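Local atomic coordinates of acyl-coenzyme A oxidase acox-1.1 (Caenorhabditis elegans, PDB entry 5K3H), a protein that catalyses the FAD-dependent desaturation of acyl-CoA chains to 2-enoyl-CoA, the first step of peroxisomal beta-oxidation, passing electrons to oxygen to give hydrogen peroxide. Residues 2-14 and 18-30. Sequence-based numbering, arbitrary orientation.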
ATOM      1  N   VAL B   2     -15.625  10.143 -36.934  1.00 35.12           N
ATOM      2  CA  VAL B   2     -15.188   9.797 -35.578  1.00 30.60           C
ATOM      3  C   VAL B   2     -16.042  10.496 -34.521  1.00 24.85           C
ATOM      4  O   VAL B   2     -17.011  11.215 -34.820  1.00 27.36           O
ATOM      5  CB  VAL B   2     -13.655  10.144 -35.317  1.00 34.42           C
ATOM      6  CG1 VAL B   2     -12.710   9.187 -36.044  1.00 36.45           C
ATOM      7  CG2 VAL B   2     -13.345  11.583 -35.675  1.00 33.45           C
ATOM      8  N   HIS B   3     -15.634  10.255 -33.280  1.00 28.14           N
ATOM      9  CA  HIS B   3     -16.191  10.813 -32.065  1.00 23.98           C
ATOM     10  C   HIS B   3     -15.155  11.732 -31.439  1.00 21.15           C
ATOM     11  O   HIS B   3     -13.978  11.717 -31.806  1.00 20.30           O
ATOM     12  CB  HIS B   3     -16.586   9.704 -31.082  1.00 23.43           C
ATOM     13  CG  HIS B   3     -17.577   8.719 -31.635  1.00 23.09           C
ATOM     14  ND1 HIS B   3     -17.237   7.423 -31.971  1.00 21.89           N
ATOM     15  CD2 HIS B   3     -18.903   8.839 -31.901  1.00 22.42           C
ATOM     16  CE1 HIS B   3     -18.309   6.786 -32.407  1.00 20.78           C
ATOM     17  NE2 HIS B   3     -19.331   7.623 -32.377  1.00 21.19           N
ATOM     18  N   LEU B   4     -15.605  12.570 -30.508  1.00 20.92           N
ATOM     19  CA  LEU B   4     -14.656  13.357 -29.723  1.00 19.33           C
ATOM     20  C   LEU B   4     -13.625  12.463 -29.012  1.00 18.90           C
ATOM     21  O   LEU B   4     -12.441  12.812 -28.925  1.00 18.37           O
ATOM     22  CB  LEU B   4     -15.436  14.220 -28.739  1.00 18.57           C
ATOM     23  CG  LEU B   4     -16.145  15.392 -29.463  1.00 18.31           C
ATOM     24  CD1 LEU B   4     -17.140  16.162 -28.567  1.00 17.89           C
ATOM     25  CD2 LEU B   4     -15.126  16.360 -30.111  1.00 18.55           C
ATOM     26  N   ASN B   5     -14.043  11.306 -28.499  1.00 19.30           N
ATOM     27  CA  ASN B   5     -13.108  10.372 -27.868  1.00 19.38           C
ATOM     28  C   ASN B   5     -12.477   9.497 -28.953  1.00 19.57           C
ATOM     29  O   ASN B   5     -13.180   8.785 -29.681  1.00 19.54           O
ATOM     30  CB  ASN B   5     -13.807   9.543 -26.780  1.00 18.87           C
ATOM     31  CG  ASN B   5     -12.865   8.547 -26.090  1.00 18.58           C
ATOM     32  OD1 ASN B   5     -12.284   7.671 -26.741  1.00 18.41           O
ATOM     33  ND2 ASN B   5     -12.704   8.684 -24.766  1.00 18.06           N
ATOM     34  N   LYS B   6     -11.161   9.611 -29.111  1.00 20.40           N
ATOM     35  CA  LYS B   6     -10.444   8.955 -30.200  1.00 20.67           C
ATOM     36  C   LYS B   6     -10.036   7.531 -29.872  1.00 20.51           C
ATOM     37  O   LYS B   6      -9.348   6.904 -30.689  1.00 20.54           O
ATOM     38  CB  LYS B   6      -9.193   9.763 -30.584  1.00 21.23           C
ATOM     39  CG  LYS B   6      -9.515  11.149 -31.084  1.00 22.08           C
ATOM     40  CD  LYS B   6     -10.418  11.047 -32.284  1.00 22.40           C
ATOM     41  CE  LYS B   6     -10.601  12.380 -32.945  1.00 22.90           C
ATOM     42  NZ  LYS B   6     -11.471  13.273 -32.136  1.00 22.74           N
ATOM     43  N   THR B   7     -10.385   7.026 -28.684  1.00 18.82           N
ATOM     44  CA  THR B   7     -10.027   5.665 -28.306  1.00 18.85           C
ATOM     45  C   THR B   7     -11.118   4.637 -28.636  1.00 19.79           C
ATOM     46  O   THR B   7     -10.813   3.439 -28.729  1.00 20.02           O
ATOM     47  CB  THR B   7      -9.666   5.657 -26.819  1.00 18.94           C
ATOM     48  OG1 THR B   7      -8.615   6.605 -26.608  1.00 18.42           O
ATOM     49  CG2 THR B   7      -9.199   4.300 -26.358  1.00 18.42           C
ATOM     50  N   ILE B   8     -12.354   5.084 -28.903  1.00 20.07           N
ATOM     51  CA  ILE B   8     -13.436   4.169 -29.251  1.00 20.65           C
ATOM     52  C   ILE B   8     -13.059   3.386 -30.504  1.00 22.03           C
ATOM     53  O   ILE B   8     -12.536   3.952 -31.473  1.00 23.03           O
ATOM     54  CB  ILE B   8     -14.736   4.962 -29.483  1.00 20.61           C
ATOM     55  CG1 ILE B   8     -15.159   5.731 -28.224  1.00 20.26           C
ATOM     56  CG2 ILE B   8     -15.889   4.050 -29.978  1.00 19.53           C
ATOM     57  CD1 ILE B   8     -16.218   6.788 -28.511  1.00 19.92           C
ATOM     58  N   GLN B   9     -13.329   2.081 -30.504  1.00 21.16           N
ATOM     59  CA  GLN B   9     -13.223   1.271 -31.710  1.00 21.21           C
ATOM     60  C   GLN B   9     -14.487   0.434 -31.866  1.00 20.80           C
ATOM     61  O   GLN B   9     -15.165   0.136 -30.879  1.00 20.29           O
ATOM     62  CB  GLN B   9     -11.992   0.350 -31.678  1.00 22.71           C
ATOM     63  CG  GLN B   9     -10.660   1.067 -31.814  1.00 23.38           C
ATOM     64  CD  GLN B   9      -9.491   0.107 -31.835  1.00 24.88           C
ATOM     65  OE1 GLN B   9      -9.599  -1.015 -32.340  1.00 27.03           O
ATOM     66  NE2 GLN B   9      -8.367   0.530 -31.262  1.00 26.96           N
ATOM     67  N   GLU B  10     -14.835   0.078 -33.110  1.00 21.48           N
ATOM     68  CA  GLU B  10     -15.946  -0.850 -33.305  1.00 21.99           C
ATOM     69  C   GLU B  10     -15.707  -2.150 -32.548  1.00 20.71           C
ATOM     70  O   GLU B  10     -14.611  -2.710 -32.578  1.00 21.39           O
ATOM     71  CB  GLU B  10     -16.158  -1.152 -34.778  1.00 23.46           C
ATOM     72  CG  GLU B  10     -17.161  -0.243 -35.445  1.00 26.14           C
ATOM     73  CD  GLU B  10     -18.598  -0.725 -35.313  1.00 27.02           C
ATOM     74  OE1 GLU B  10     -18.844  -1.951 -35.188  1.00 26.71           O
ATOM     75  OE2 GLU B  10     -19.501   0.136 -35.374  1.00 28.44           O
ATOM     76  N   GLY B  11     -16.744  -2.636 -31.870  1.00 22.83           N
ATOM     77  CA  GLY B  11     -16.650  -3.900 -31.168  1.00 21.97           C
ATOM     78  C   GLY B  11     -16.243  -3.802 -29.722  1.00 21.53           C
ATOM     79  O   GLY B  11     -16.205  -4.831 -29.043  1.00 21.05           O
ATOM     80  N   ASP B  12     -15.917  -2.604 -29.233  1.00 21.25           N
ATOM     81  CA  ASP B  12     -15.577  -2.444 -27.834  1.00 21.65           C
ATOM     82  C   ASP B  12     -16.791  -2.769 -26.967  1.00 21.42           C
ATOM     83  O   ASP B  12     -17.939  -2.755 -27.425  1.00 21.39           O
ATOM     84  CB  ASP B  12     -15.114  -1.017 -27.549  1.00 21.50           C
ATOM     85  CG  ASP B  12     -13.742  -0.694 -28.155  1.00 22.34           C
ATOM     86  OD1 ASP B  12     -13.016  -1.607 -28.644  1.00 22.59           O
ATOM     87  OD2 ASP B  12     -13.357   0.493 -28.087  1.00 21.78           O
ATOM     88  N   ASN B  13     -16.525  -3.067 -25.706  1.00 20.11           N
ATOM     89  CA  ASN B  13     -17.579  -3.281 -24.725  1.00 20.34           C
ATOM     90  C   ASN B  13     -18.540  -2.094 -24.706  1.00 20.73           C
ATOM     91  O   ASN B  13     -18.115  -0.970 -24.421  1.00 20.83           O
ATOM     92  CB  ASN B  13     -16.956  -3.458 -23.342  1.00 20.25           C
ATOM     93  CG  ASN B  13     -17.982  -3.827 -22.277  1.00 20.30           C
ATOM     94  OD1 ASN B  13     -19.153  -3.446 -22.346  1.00 20.33           O
ATOM     95  ND2 ASN B  13     -17.539  -4.579 -21.283  1.00 20.08           N
ATOM     96  N   PRO B  14     -19.827  -2.297 -24.986  1.00 20.01           N
ATOM     97  CA  PRO B  14     -20.737  -1.144 -25.071  1.00 19.77           C
ATOM     98  C   PRO B  14     -20.873  -0.395 -23.761  1.00 20.55           C
ATOM     99  O   PRO B  14     -21.218   0.795 -23.782  1.00 21.35           O
ATOM    100  CB  PRO B  14     -22.071  -1.765 -25.509  1.00 19.77           C
ATOM    101  CG  PRO B  14     -21.981  -3.191 -25.165  1.00 20.06           C
ATOM    102  CD  PRO B  14     -20.521  -3.577 -25.211  1.00 20.09           C
ATOM    103  N   ALA B  18     -20.175   3.482 -23.976  1.00 18.66           N
ATOM    104  CA  ALA B  18     -21.166   4.443 -23.494  1.00 18.36           C
ATOM    105  C   ALA B  18     -20.523   5.536 -22.643  1.00 18.67           C
ATOM    106  O   ALA B  18     -20.920   6.708 -22.720  1.00 18.56           O
ATOM    107  CB  ALA B  18     -22.251   3.732 -22.685  1.00 17.99           C
ATOM    108  N   GLU B  19     -19.520   5.183 -21.838  1.00 17.60           N
ATOM    109  CA  GLU B  19     -18.835   6.187 -21.032  1.00 18.03           C
ATOM    110  C   GLU B  19     -17.927   7.080 -21.870  1.00 18.08           C
ATOM    111  O   GLU B  19     -17.554   8.170 -21.420  1.00 17.46           O
ATOM    112  CB  GLU B  19     -18.023   5.523 -19.924  1.00 18.43           C
ATOM    113  CG  GLU B  19     -18.854   4.751 -18.903  1.00 18.71           C
ATOM    114  CD  GLU B  19     -19.875   5.637 -18.220  1.00 19.28           C
ATOM    115  OE1 GLU B  19     -19.568   6.846 -17.982  1.00 18.72           O
ATOM    116  OE2 GLU B  19     -20.997   5.129 -17.936  1.00 19.52           O
ATOM    117  N   ARG B  20     -17.534   6.629 -23.056  1.00 17.07           N
ATOM    118  CA  ARG B  20     -16.688   7.425 -23.925  1.00 17.91           C
ATOM    119  C   ARG B  20     -17.490   8.381 -24.792  1.00 18.68           C
ATOM    120  O   ARG B  20     -17.013   9.490 -25.088  1.00 18.55           O
ATOM    121  CB  ARG B  20     -15.821   6.498 -24.787  1.00 17.88           C
ATOM    122  CG  ARG B  20     -14.766   5.739 -23.951  1.00 18.05           C
ATOM    123  CD  ARG B  20     -13.953   4.716 -24.764  1.00 17.98           C
ATOM    124  NE  ARG B  20     -12.683   4.365 -24.116  1.00 17.89           N
ATOM    125  CZ  ARG B  20     -12.096   3.171 -24.201  1.00 18.07           C
ATOM    126  NH1 ARG B  20     -12.637   2.179 -24.895  1.00 17.60           N
ATOM    127  NH2 ARG B  20     -10.944   2.968 -23.606  1.00 18.63           N
ATOM    128  N   LEU B  21     -18.719   7.993 -25.159  1.00 17.99           N
ATOM    129  CA  LEU B  21     -19.551   8.817 -26.032  1.00 18.60           C
ATOM    130  C   LEU B  21     -19.972  10.128 -25.391  1.00 18.73           C
ATOM    131  O   LEU B  21     -20.314  11.065 -26.118  1.00 19.57           O
ATOM    132  CB  LEU B  21     -20.790   8.032 -26.474  1.00 19.12           C
ATOM    133  CG  LEU B  21     -20.487   6.914 -27.481  1.00 19.39           C
ATOM    134  CD1 LEU B  21     -21.723   6.071 -27.719  1.00 19.63           C
ATOM    135  CD2 LEU B  21     -19.949   7.492 -28.771  1.00 18.84           C
ATOM    136  N   THR B  22     -19.922  10.235 -24.059  1.00 19.53           N
ATOM    137  CA  THR B  22     -20.291  11.456 -23.355  1.00 18.47           C
ATOM    138  C   THR B  22     -19.145  12.476 -23.287  1.00 19.13           C
ATOM    139  O   THR B  22     -19.319  13.556 -22.699  1.00 20.20           O
ATOM    140  CB  THR B  22     -20.819  11.102 -21.948  1.00 18.08           C
ATOM    141  OG1 THR B  22     -19.865  10.307 -21.223  1.00 17.30           O
ATOM    142  CG2 THR B  22     -22.153  10.335 -22.022  1.00 17.28           C
ATOM    143  N   ALA B  23     -17.999  12.205 -23.913  1.00 19.55           N
ATOM    144  CA  ALA B  23     -16.916  13.192 -23.924  1.00 19.62           C
ATOM    145  C   ALA B  23     -17.379  14.507 -24.540  1.00 20.63           C
ATOM    146  O   ALA B  23     -18.061  14.527 -25.566  1.00 22.58           O
ATOM    147  CB  ALA B  23     -15.699  12.662 -24.687  1.00 19.36           C
ATOM    148  N   THR B  24     -16.982  15.615 -23.912  1.00 19.84           N
ATOM    149  CA  THR B  24     -17.240  16.958 -24.405  1.00 19.07           C
ATOM    150  C   THR B  24     -16.009  17.593 -25.036  1.00 19.19           C
ATOM    151  O   THR B  24     -16.026  18.800 -25.313  1.00 18.95           O
ATOM    152  CB  THR B  24     -17.668  17.833 -23.256  1.00 18.66           C
ATOM    153  OG1 THR B  24     -16.529  17.994 -22.409  1.00 19.30           O
ATOM    154  CG2 THR B  24     -18.764  17.162 -22.465  1.00 18.56           C
ATOM    155  N   PHE B  25     -14.937  16.818 -25.238  1.00 18.81           N
ATOM    156  CA  PHE B  25     -13.692  17.346 -25.772  1.00 17.63           C
ATOM    157  C   PHE B  25     -12.976  16.253 -26.549  1.00 18.05           C
ATOM    158  O   PHE B  25     -13.207  15.050 -26.348  1.00 18.00           O
ATOM    159  CB  PHE B  25     -12.771  17.890 -24.661  1.00 17.11           C
ATOM    160  CG  PHE B  25     -12.311  16.840 -23.679  1.00 16.92           C
ATOM    161  CD1 PHE B  25     -13.077  16.526 -22.563  1.00 16.85           C
ATOM    162  CD2 PHE B  25     -11.114  16.162 -23.874  1.00 16.43           C
ATOM    163  CE1 PHE B  25     -12.673  15.558 -21.686  1.00 16.13           C
ATOM    164  CE2 PHE B  25     -10.697  15.184 -22.997  1.00 16.48           C
ATOM    165  CZ  PHE B  25     -11.459  14.888 -21.904  1.00 16.44           C
ATOM    166  N   ASP B  26     -12.059  16.709 -27.407  1.00 19.48           N
ATOM    167  CA  ASP B  26     -11.264  15.856 -28.288  1.00 19.79           C
ATOM    168  C   ASP B  26     -10.043  15.324 -27.530  1.00 19.29           C
ATOM    169  O   ASP B  26      -9.165  16.095 -27.133  1.00 19.75           O
ATOM    170  CB  ASP B  26     -10.860  16.706 -29.499  1.00 20.10           C
ATOM    171  CG  ASP B  26      -9.906  16.004 -30.445  1.00 21.47           C
ATOM    172  OD1 ASP B  26      -9.586  14.808 -30.257  1.00 21.61           O
ATOM    173  OD2 ASP B  26      -9.440  16.676 -31.398  1.00 25.48           O
ATOM    174  N   THR B  27      -9.948  14.005 -27.383  1.00 18.85           N
ATOM    175  CA  THR B  27      -8.888  13.457 -26.539  1.00 19.36           C
ATOM    176  C   THR B  27      -7.506  13.576 -27.182  1.00 20.20           C
ATOM    177  O   THR B  27      -6.508  13.614 -26.450  1.00 21.35           O
ATOM    178  CB  THR B  27      -9.180  11.987 -26.160  1.00 18.86           C
ATOM    179  OG1 THR B  27      -9.265  11.163 -27.333  1.00 17.63           O
ATOM    180  CG2 THR B  27     -10.485  11.867 -25.380  1.00 19.00           C
ATOM    181  N   HIS B  28      -7.417  13.675 -28.518  1.00 21.68           N
ATOM    182  CA  HIS B  28      -6.131  14.013 -29.138  1.00 21.26           C
ATOM    183  C   HIS B  28      -5.652  15.380 -28.666  1.00 20.53           C
ATOM    184  O   HIS B  28      -4.445  15.588 -28.481  1.00 20.49           O
ATOM    185  CB  HIS B  28      -6.225  14.027 -30.674  1.00 21.68           C
ATOM    186  CG  HIS B  28      -6.233  12.677 -31.326  1.00 22.08           C
ATOM    187  ND1 HIS B  28      -5.918  11.513 -30.656  1.00 22.51           N
ATOM    188  CD2 HIS B  28      -6.520  12.315 -32.599  1.00 21.42           C
ATOM    189  CE1 HIS B  28      -6.013  10.491 -31.490  1.00 21.89           C
ATOM    190  NE2 HIS B  28      -6.375  10.951 -32.674  1.00 21.83           N
ATOM    191  N   ALA B  29      -6.585  16.342 -28.529  1.00 20.51           N
ATOM    192  CA  ALA B  29      -6.250  17.699 -28.101  1.00 20.05           C
ATOM    193  C   ALA B  29      -5.878  17.741 -26.629  1.00 19.83           C
ATOM    194  O   ALA B  29      -4.968  18.480 -26.227  1.00 20.84           O
ATOM    195  CB  ALA B  29      -7.422  18.643 -28.383  1.00 20.75           C
ATOM    196  N   MET B  30      -6.551  16.929 -25.815  1.00 19.56           N
ATOM    197  CA  MET B  30      -6.166  16.814 -24.411  1.00 18.87           C
ATOM    198  C   MET B  30      -4.815  16.137 -24.271  1.00 18.83           C
ATOM    199  O   MET B  30      -4.030  16.507 -23.395  1.00 19.36           O
ATOM    200  CB  MET B  30      -7.226  16.033 -23.620  1.00 18.18           C
ATOM    201  CG  MET B  30      -6.994  16.020 -22.106  1.00 17.82           C
ATOM    202  SD  MET B  30      -7.078  17.677 -21.384  1.00 17.09           S
ATOM    203  CE  MET B  30      -8.854  17.856 -21.116  1.00 16.60           C
TER
HETATM  204  O   HOH W   1     -16.919  10.661 -27.855  1.00 20.79           O
HETATM  205  O   HOH W   2     -15.230   2.118 -26.565  1.00 20.76           O
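The N-cap end of helix 27-35 receives the irregular amino-terminal segment, with Leu4 to Lys6 lying along residues 25-28. Thr27 grips the backbone twice: its N donates to Leu4 O, and its OG1 takes Lys6 N at 3.0 Å in a nearly straight bond (169°). A threonine suits this place because its CG2 also rests against Asn5 CA. With chi1 at -62°, CG of Lys6 lies beside the backbone N and over the centre of the His28 ring, 3.4 Å from its centroid; bends at chi2 and chi4 then turn NZ back to Asp26 OD1 (3.1 Å), a weakly bonded salt bridge, and to His3 O. That same OD1 weakly caps His28 N, and His28 has its main polar partner in Glu619. With an alanine here instead of the lysine, the Asp26 carboxylate would probably lose this countercharge and His3 O its NZ partner, and on this side the His28 ring face would keep only a CB over it.

Toward helix 14-21, Asn5 makes an Asx turn, OD1 accepting from Thr7 N at 2.8 Å, and its CG, anti to the backbone N (180°), sets the amide against the aliphatic part of Arg20. Ile8 CG1 packs on Arg20 CB, and Thr7 CG2 lies over one guanidinium face, 3.5 Å from NH2. The buried guanidinium pairs mainly with Asp616 of helix 590-616; Asp12, held by Arg632, makes a long salt bridge to it, joined by a water between OD2 and NH1. Leu21 CD2 sits on the His3 ring face in a CH-pi contact. The whole is an N-terminal segment folded back on helix 14-21 and on the Asp26 N-cap, against the C-terminal helical domain of an acyl-CoA oxidase.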